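Local coordinates for Iron(3+)-hydroxamate-binding protein FhuD (Bacillus subtilis subsp. subtilis, PDB 3G9Q), which binds iron(3+)-hydroxamate complexes outside the cell membrane and hands them to the permease of an ABC transporter, serving ferrichrome and coprogen uptake, at residues K29-N34 / E110-T115; K138-V143 / L176-T181; K146-M151 / S170-D175. All blocks are in the same frame, centred on the assembly; numbering follows the deposited sequence.

Interaction 1. Residues K29-N34 / E110-T115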
loop_
_atom_site.group_PDB
_atom_site.type_symbol
_atom_site.label_atom_id
_atom_site.label_comp_id
_atom_site.label_asym_id
_atom_site.label_seq_id
_atom_site.Cartn_x
_atom_site.Cartn_y
_atom_site.Cartn_z
ATOM N N LYS A 29 8.124 10.993 5.819
ATOM C CA LYS A 29 7.142 11.864 6.451
ATOM C C LYS A 29 6.966 11.379 7.889
ATOM O O LYS A 29 7.021 12.170 8.829
ATOM C CB LYS A 29 5.803 11.821 5.694
ATOM C CG LYS A 29 4.763 12.813 6.193
ATOM C CD LYS A 29 5.276 14.224 6.131
ATOM C CE LYS A 29 4.508 15.087 7.109
ATOM N NZ LYS A 29 5.203 16.384 7.346
ATOM N N THR A 30 6.773 10.077 8.070
ATOM C CA THR A 30 6.616 9.549 9.422
ATOM C C THR A 30 7.835 9.904 10.286
ATOM O O THR A 30 7.687 10.391 11.407
ATOM C CB THR A 30 6.421 8.012 9.434
ATOM O OG1 THR A 30 5.276 7.675 8.647
ATOM C CG2 THR A 30 6.189 7.513 10.856
ATOM N N LEU A 31 9.035 9.678 9.760
ATOM C CA LEU A 31 10.254 9.980 10.499
ATOM C C LEU A 31 10.430 11.484 10.758
ATOM O O LEU A 31 11.150 11.888 11.678
ATOM C CB LEU A 31 11.476 9.419 9.750
ATOM C CG LEU A 31 11.934 7.959 9.921
ATOM C CD1 LEU A 31 10.931 7.137 10.661
ATOM C CD2 LEU A 31 12.221 7.385 8.543
ATOM N N GLY A 32 9.769 12.318 9.957
ATOM C CA GLY A 32 9.877 13.763 10.139
ATOM C C GLY A 32 10.896 14.458 9.251
ATOM O O GLY A 32 11.077 15.673 9.342
ATOM N N ILE A 33 11.571 13.692 8.397
ATOM C CA ILE A 33 12.561 14.263 7.490
ATOM C C ILE A 33 11.872 15.162 6.475
ATOM O O ILE A 33 10.977 14.745 5.742
ATOM C CB ILE A 33 13.359 13.168 6.737
ATOM C CG1 ILE A 33 14.425 12.574 7.657
ATOM C CG2 ILE A 33 14.021 13.757 5.492
ATOM C CD1 ILE A 33 13.890 11.641 8.740
ATOM N N ASN A 34 12.301 16.408 6.434
ATOM C CA ASN A 34 11.708 17.345 5.520
ATOM C C ASN A 34 11.984 16.944 4.063
ATOM O O ASN A 34 13.141 16.810 3.638
ATOM C CB ASN A 34 12.238 18.741 5.841
ATOM C CG ASN A 34 11.759 19.778 4.871
ATOM O OD1 ASN A 34 10.563 19.875 4.579
ATOM N ND2 ASN A 34 12.689 20.574 4.362
ATOM N N GLU A 110 15.273 0.844 8.349
ATOM C CA GLU A 110 16.484 1.051 7.556
ATOM C C GLU A 110 16.651 2.553 7.378
ATOM O O GLU A 110 17.739 3.090 7.567
ATOM C CB GLU A 110 16.354 0.393 6.180
ATOM C CG GLU A 110 17.604 0.480 5.306
ATOM C CD GLU A 110 17.347 0.069 3.851
ATOM O OE1 GLU A 110 16.681 0.839 3.120
ATOM O OE2 GLU A 110 17.810 -1.021 3.440
ATOM N N PHE A 111 15.557 3.222 7.020
ATOM C CA PHE A 111 15.553 4.666 6.808
ATOM C C PHE A 111 15.747 5.420 8.113
ATOM O O PHE A 111 16.387 6.464 8.131
ATOM C CB PHE A 111 14.234 5.108 6.166
ATOM C CG PHE A 111 14.096 4.738 4.709
ATOM C CD1 PHE A 111 12.848 4.439 4.180
ATOM C CD2 PHE A 111 15.200 4.718 3.860
ATOM C CE1 PHE A 111 12.705 4.127 2.836
ATOM C CE2 PHE A 111 15.059 4.407 2.511
ATOM C CZ PHE A 111 13.814 4.112 2.003
ATOM N N ALA A 112 15.185 4.896 9.199
ATOM C CA ALA A 112 15.307 5.535 10.503
ATOM C C ALA A 112 16.770 5.548 10.936
ATOM O O ALA A 112 17.278 6.559 11.416
ATOM C CB ALA A 112 14.455 4.800 11.529
ATOM N N LYS A 113 17.439 4.418 10.749
ATOM C CA LYS A 113 18.843 4.268 11.108
ATOM C C LYS A 113 19.700 5.141 10.208
ATOM O O LYS A 113 20.648 5.784 10.661
ATOM C CB LYS A 113 19.251 2.797 10.965
ATOM C CG LYS A 113 20.620 2.428 11.512
ATOM C CD LYS A 113 21.724 2.694 10.502
ATOM C CE LYS A 113 23.064 2.177 11.014
ATOM N NZ LYS A 113 23.503 2.847 12.284
HETATM N N MSE A 114 19.356 5.156 8.928
HETATM C CA MSE A 114 20.064 5.948 7.933
HETATM C C MSE A 114 19.995 7.448 8.210
HETATM O O MSE A 114 20.944 8.178 7.928
HETATM C CB MSE A 114 19.479 5.673 6.546
HETATM C CG MSE A 114 20.006 6.578 5.433
HETATM SE SE MSE A 114 18.987 6.380 3.781
HETATM C CE MSE A 114 19.444 4.523 3.367
ATOM N N THR A 115 18.882 7.908 8.767
ATOM C CA THR A 115 18.712 9.333 9.020
ATOM C C THR A 115 18.903 9.779 10.459
ATOM O O THR A 115 18.905 10.979 10.739
ATOM C CB THR A 115 17.321 9.804 8.526
ATOM O OG1 THR A 115 16.289 9.023 9.151
ATOM C CG2 THR A 115 17.229 9.652 6.996
#
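Leu31 and Ala112 mark the nearest passage of the two backbones, with their CA atoms 6.7 Å apart; from there the chains diverge to 8.0 Å between the CA atoms of Ile33 and Thr115. Helix 25-31 stops at Gly32, whose positive phi of 96° would press any side chain against the carbonyl O of Leu31, and the loop beyond presents Ile33 to the C-terminal turn of helix 106-115. Leu31 meets the helix with both methyls: CD2 lies 3.9 Å from Phe111 CB, the two side chains crossing at about a right angle, while CD1 faces Ala112 CB at 4.3 Å. The Phe111 ring leads away from Leu31 to Tyr24 and Phe28. Ile33 and Thr115 reach toward each other end on, Ile33 CD1 standing 3.6 Å from Thr115 OG1. That hydroxyl sits between its own backbone N and carbonyl carbon (chi1 56°) and hydrogen-bonds back to Phe111 O at 2.8 Å, on the other face of the carbonyl plane from Thr115 N; Thr117 OG1 is a second partner. Ala121 of helix 118-143 touches both Leu31 and Ala112. The contact belongs to the N-terminal lobe of the bilobal FhuD fold, beside the long helix that joins the lobes.

Interaction 2. Residues K138-V143 / L176-T181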
loop_
_atom_site.group_PDB
_atom_site.type_symbol
_atom_site.label_atom_id
_atom_site.label_comp_id
_atom_site.label_asym_id
_atom_site.label_seq_id
_atom_site.Cartn_x
_atom_site.Cartn_y
_atom_site.Cartn_z
ATOM N N LYS A 138 -11.534 -6.122 17.293
ATOM C CA LYS A 138 -12.801 -5.479 16.951
ATOM C C LYS A 138 -13.456 -6.160 15.749
ATOM O O LYS A 138 -14.674 -6.326 15.709
ATOM C CB LYS A 138 -12.562 -4.005 16.649
ATOM C CG LYS A 138 -13.789 -3.142 16.796
ATOM C CD LYS A 138 -14.308 -2.723 15.442
ATOM C CE LYS A 138 -14.858 -1.297 15.484
ATOM N NZ LYS A 138 -13.787 -0.293 15.717
ATOM N N ILE A 139 -12.626 -6.560 14.784
ATOM C CA ILE A 139 -13.075 -7.224 13.564
ATOM C C ILE A 139 -13.464 -8.685 13.839
ATOM O O ILE A 139 -14.567 -9.082 13.500
ATOM C CB ILE A 139 -11.968 -7.187 12.438
ATOM C CG1 ILE A 139 -11.412 -5.773 12.251
ATOM C CG2 ILE A 139 -12.548 -7.620 11.094
ATOM C CD1 ILE A 139 -12.427 -4.643 11.920
ATOM N N LYS A 140 -12.578 -9.485 14.441
ATOM C CA LYS A 140 -12.900 -10.901 14.720
ATOM C C LYS A 140 -14.246 -11.019 15.438
ATOM O O LYS A 140 -14.946 -12.020 15.312
ATOM C CB LYS A 140 -11.813 -11.574 15.583
ATOM C CG LYS A 140 -10.415 -11.669 14.935
ATOM C CD LYS A 140 -10.281 -12.790 13.906
ATOM C CE LYS A 140 -9.841 -14.099 14.552
ATOM N NZ LYS A 140 -10.772 -14.564 15.617
ATOM N N LYS A 141 -14.603 -9.984 16.188
ATOM C CA LYS A 141 -15.861 -9.976 16.908
ATOM C C LYS A 141 -17.028 -9.793 15.930
ATOM O O LYS A 141 -18.049 -10.466 16.039
ATOM C CB LYS A 141 -15.829 -8.857 17.946
ATOM C CG LYS A 141 -16.929 -8.917 18.988
ATOM C CD LYS A 141 -16.818 -7.738 19.948
ATOM C CE LYS A 141 -16.935 -6.402 19.203
ATOM N NZ LYS A 141 -16.916 -5.213 20.113
ATOM N N ALA A 142 -16.860 -8.898 14.963
ATOM C CA ALA A 142 -17.894 -8.623 13.970
ATOM C C ALA A 142 -17.997 -9.629 12.810
ATOM O O ALA A 142 -19.081 -9.774 12.247
ATOM C CB ALA A 142 -17.705 -7.216 13.404
ATOM N N VAL A 143 -16.907 -10.318 12.448
ATOM C CA VAL A 143 -16.950 -11.272 11.324
ATOM C C VAL A 143 -16.616 -12.720 11.643
ATOM O O VAL A 143 -16.851 -13.603 10.822
ATOM C CB VAL A 143 -15.999 -10.868 10.190
ATOM C CG1 VAL A 143 -16.199 -9.403 9.829
ATOM C CG2 VAL A 143 -14.568 -11.162 10.591
ATOM N N LEU A 176 -4.426 -8.928 10.551
ATOM C CA LEU A 176 -5.769 -9.109 11.075
ATOM C C LEU A 176 -6.149 -10.588 11.213
ATOM O O LEU A 176 -7.192 -10.930 11.784
ATOM C CB LEU A 176 -6.775 -8.384 10.178
ATOM C CG LEU A 176 -6.660 -6.856 10.104
ATOM C CD1 LEU A 176 -7.600 -6.340 9.042
ATOM C CD2 LEU A 176 -6.980 -6.229 11.446
ATOM N N GLY A 177 -5.291 -11.459 10.688
ATOM C CA GLY A 177 -5.522 -12.893 10.756
ATOM C C GLY A 177 -6.885 -13.345 10.258
ATOM O O GLY A 177 -7.439 -14.328 10.755
ATOM N N LEU A 178 -7.424 -12.631 9.274
ATOM C CA LEU A 178 -8.722 -12.966 8.714
ATOM C C LEU A 178 -8.574 -14.140 7.736
ATOM O O LEU A 178 -7.524 -14.298 7.126
ATOM C CB LEU A 178 -9.310 -11.720 8.044
ATOM C CG LEU A 178 -9.516 -10.593 9.064
ATOM C CD1 LEU A 178 -9.886 -9.265 8.364
ATOM C CD2 LEU A 178 -10.582 -11.007 10.043
ATOM N N GLN A 179 -9.599 -14.979 7.603
ATOM C CA GLN A 179 -9.488 -16.128 6.703
ATOM C C GLN A 179 -9.869 -15.871 5.250
ATOM O O GLN A 179 -10.576 -14.907 4.926
ATOM C CB GLN A 179 -10.315 -17.323 7.209
ATOM C CG GLN A 179 -9.682 -18.128 8.329
ATOM C CD GLN A 179 -9.756 -17.418 9.674
ATOM O OE1 GLN A 179 -10.852 -17.211 10.229
ATOM N NE2 GLN A 179 -8.591 -17.036 10.209
ATOM N N ALA A 180 -9.391 -16.764 4.383
ATOM C CA ALA A 180 -9.653 -16.725 2.942
ATOM C C ALA A 180 -10.239 -18.075 2.525
ATOM O O ALA A 180 -10.079 -19.066 3.242
ATOM C CB ALA A 180 -8.356 -16.458 2.190
ATOM N N THR A 181 -10.932 -18.126 1.390
ATOM C CA THR A 181 -11.491 -19.409 0.930
ATOM C C THR A 181 -10.356 -20.390 0.572
ATOM O O THR A 181 -9.279 -19.977 0.145
ATOM C CB THR A 181 -12.448 -19.226 -0.303
ATOM O OG1 THR A 181 -11.695 -18.885 -1.474
ATOM C CG2 THR A 181 -13.475 -18.127 -0.020
#
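Leu178 carries the apolar part of this contact, setting CD2 against the neighbouring CG2 methyls of Ile139 and Val143, one turn apart on the last part of helix 118-143. Its CD2 meets Ile139 CG2 at 4.1 Å and Val143 CG2 at 4.0 Å, while CD1 is 4.2 Å from the same Ile139 methyl; both helix side chains cross the leucine at about a right angle. In Ile139, chi1 of -49° sets CG1 beside the backbone N and leaves CG2, anti to that N, facing the loop; Thr266, Leu269 and Thr270 of helix 255-270 also touch this side chain. Helix 118-143 is the long connecting helix characteristic of this solute-binding family, and here its C-terminal end meets the loop that follows helix 169-175 in the second lobe. The rest is the Lys140 chain, which meets backbone carbonyls and, once, Leu178 CD2. Bent at three successive torsions, it runs alongside the start of the loop, CD 4.2 Å from Leu176 O. Gly177 leaves the helix with positive phi (52°), the turn that carries the chain on to Leu178. Backbone hydrogen bonds also hold the loop, Leu178 pairing with Ile172 and Gln179 with Ile148.

Interaction 3. Residues K146-M151 / S170-D175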
loop_
_atom_site.group_PDB
_atom_site.type_symbol
_atom_site.label_atom_id
_atom_site.label_comp_id
_atom_site.label_asym_id
_atom_site.label_seq_id
_atom_site.Cartn_x
_atom_site.Cartn_y
_atom_site.Cartn_z
ATOM N N LYS A 146 -15.391 -15.655 9.235
ATOM C CA LYS A 146 -15.888 -15.392 7.903
ATOM C C LYS A 146 -14.671 -15.110 7.021
ATOM O O LYS A 146 -13.651 -14.587 7.484
ATOM C CB LYS A 146 -16.839 -14.201 7.913
ATOM C CG LYS A 146 -18.270 -14.534 7.502
ATOM C CD LYS A 146 -18.924 -15.550 8.409
ATOM C CE LYS A 146 -20.425 -15.584 8.172
ATOM N NZ LYS A 146 -21.051 -14.303 8.592
ATOM N N THR A 147 -14.784 -15.489 5.755
ATOM C CA THR A 147 -13.718 -15.325 4.786
ATOM C C THR A 147 -13.788 -13.992 4.076
ATOM O O THR A 147 -14.849 -13.364 3.981
ATOM C CB THR A 147 -13.810 -16.389 3.718
ATOM O OG1 THR A 147 -15.036 -16.222 2.987
ATOM C CG2 THR A 147 -13.783 -17.773 4.356
ATOM N N ILE A 148 -12.655 -13.565 3.546
ATOM C CA ILE A 148 -12.629 -12.302 2.847
ATOM C C ILE A 148 -11.756 -12.390 1.610
ATOM O O ILE A 148 -10.694 -13.004 1.636
ATOM C CB ILE A 148 -12.144 -11.187 3.785
ATOM C CG1 ILE A 148 -11.582 -10.032 2.965
ATOM C CG2 ILE A 148 -11.135 -11.728 4.778
ATOM C CD1 ILE A 148 -10.121 -10.124 2.432
ATOM N N SER A 149 -12.220 -11.784 0.519
ATOM C CA SER A 149 -11.492 -11.800 -0.745
ATOM C C SER A 149 -10.957 -10.438 -1.105
ATOM O O SER A 149 -11.449 -9.417 -0.632
ATOM C CB SER A 149 -12.402 -12.233 -1.900
ATOM O OG SER A 149 -13.069 -13.443 -1.643
ATOM N N ILE A 150 -9.942 -10.425 -1.954
ATOM C CA ILE A 150 -9.406 -9.166 -2.438
ATOM C C ILE A 150 -9.199 -9.321 -3.933
ATOM O O ILE A 150 -8.434 -10.186 -4.376
ATOM C CB ILE A 150 -8.067 -8.798 -1.808
ATOM C CG1 ILE A 150 -8.218 -8.717 -0.282
ATOM C CG2 ILE A 150 -7.597 -7.463 -2.404
ATOM C CD1 ILE A 150 -6.903 -8.647 0.488
HETATM N N MSE A 151 -9.888 -8.503 -4.720
HETATM C CA MSE A 151 -9.733 -8.600 -6.158
HETATM C C MSE A 151 -9.922 -7.317 -6.937
HETATM O O MSE A 151 -10.718 -6.451 -6.571
HETATM C CB MSE A 151 -10.641 -9.711 -6.721
HETATM C CG MSE A 151 -12.057 -9.800 -6.142
HETATM SE SE MSE A 151 -13.077 -11.458 -6.620
HETATM C CE MSE A 151 -12.362 -12.723 -5.285
ATOM N N SER A 170 -1.303 -8.142 2.998
ATOM C CA SER A 170 -0.583 -8.464 4.223
ATOM C C SER A 170 -1.348 -7.972 5.444
ATOM O O SER A 170 -1.216 -8.539 6.528
ATOM C CB SER A 170 0.841 -7.874 4.210
ATOM O OG SER A 170 0.869 -6.488 4.533
ATOM N N ILE A 171 -2.163 -6.933 5.271
ATOM C CA ILE A 171 -2.938 -6.392 6.392
ATOM C C ILE A 171 -4.028 -7.384 6.814
ATOM O O ILE A 171 -4.116 -7.823 7.975
ATOM C CB ILE A 171 -3.659 -5.046 6.025
ATOM C CG1 ILE A 171 -2.807 -4.214 5.058
ATOM C CG2 ILE A 171 -3.940 -4.254 7.283
ATOM C CD1 ILE A 171 -1.386 -3.804 5.531
ATOM N N ILE A 172 -4.855 -7.727 5.834
ATOM C CA ILE A 172 -5.992 -8.618 6.010
ATOM C C ILE A 172 -5.695 -10.076 6.349
ATOM O O ILE A 172 -6.347 -10.660 7.227
ATOM C CB ILE A 172 -6.878 -8.546 4.763
ATOM C CG1 ILE A 172 -7.535 -7.156 4.727
ATOM C CG2 ILE A 172 -7.852 -9.692 4.747
ATOM C CD1 ILE A 172 -8.712 -6.992 5.676
ATOM N N TYR A 173 -4.710 -10.664 5.684
ATOM C CA TYR A 173 -4.421 -12.056 5.937
ATOM C C TYR A 173 -3.351 -12.348 6.971
ATOM O O TYR A 173 -3.234 -13.489 7.404
ATOM C CB TYR A 173 -4.099 -12.759 4.618
ATOM C CG TYR A 173 -5.243 -12.751 3.626
ATOM C CD1 TYR A 173 -5.070 -12.232 2.341
ATOM C CD2 TYR A 173 -6.510 -13.245 3.971
ATOM C CE1 TYR A 173 -6.119 -12.200 1.424
ATOM C CE2 TYR A 173 -7.572 -13.217 3.053
ATOM C CZ TYR A 173 -7.359 -12.690 1.785
ATOM O OH TYR A 173 -8.385 -12.645 0.873
ATOM N N LYS A 174 -2.586 -11.335 7.383
ATOM C CA LYS A 174 -1.521 -11.532 8.382
ATOM C C LYS A 174 -1.716 -10.721 9.666
ATOM O O LYS A 174 -1.722 -11.283 10.759
ATOM C CB LYS A 174 -0.143 -11.167 7.815
ATOM C CG LYS A 174 0.330 -11.952 6.615
ATOM C CD LYS A 174 1.808 -11.670 6.352
ATOM C CE LYS A 174 2.698 -12.292 7.438
ATOM N NZ LYS A 174 2.479 -13.773 7.563
ATOM N N ASP A 175 -1.846 -9.400 9.539
ATOM C CA ASP A 175 -2.029 -8.546 10.711
ATOM C C ASP A 175 -3.394 -8.742 11.365
ATOM O O ASP A 175 -3.512 -8.715 12.585
ATOM C CB ASP A 175 -1.884 -7.064 10.351
ATOM C CG ASP A 175 -0.508 -6.710 9.837
ATOM O OD1 ASP A 175 -0.238 -6.972 8.651
ATOM O OD2 ASP A 175 0.307 -6.167 10.619
#
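Ile148 and Ile172 form the apolar centre, where strand 148-151 faces helix 170-175: Ile148 CD1 and CG2 both lie against Ile172 CG2. CG1 of Ile148 is anti to the backbone N (chi1 157°), which carries CD1 on to the Tyr173 ring, 3.8 Å from CZ. Ile150 flanks this pair, its CD1 approaching Ile172 CB at 4.3 Å and, obliquely, Tyr173 CE1 at 3.8 Å. Ile172 CG2 also sits over one face of the tyrosine ring, offset toward the rim. At the polar edge Tyr173 OH donates a hydrogen bond to Ile148 O, modelled very short at 2.5 Å, a length not to be taken literally at this resolution; the carbonyl oxygen lies in the ring plane. A phenylalanine in place of Tyr173 would probably leave Ile148 O without its hydroxyl donor and the ring freer to shift against the strand. The short segments run roughly antiparallel, their axes 10.0 Å apart at 151°, helix upon mixed sheet in the alpha/beta layering of the C-terminal lobe. Ser149 points away from the helix, its OG bonding Gly208 N; within the sheet, backbone bonds join strand 148-154 to strand 210-215 and, through Ile150, to Phe161. Helix 255-270 packs against Ile171 and Ile172.

In the fold
Following the chain from the N terminus, interaction 1 closes first, joining the end of helix 25-31 to the end of helix 106-115 in the first lobe, around a loop that includes strands of the parallel sheet. Helix 118-143 then crosses to the second lobe, and its far end opens interaction 2, centred about 33 Å from the centre of interaction 1. Interaction 3 is nested inside the loop that interaction 2 closes: strand 148-154 of the mixed sheet packs against helix 169-175 before the chain reaches 176-181. Interactions 2 and 3, with centres about 8 Å apart, touch directly through a probable hydrogen bond from Leu176 N to Ile171 O and through Ala180 against Tyr173, tying connecting helix, loop, helix 169-175 and sheet together.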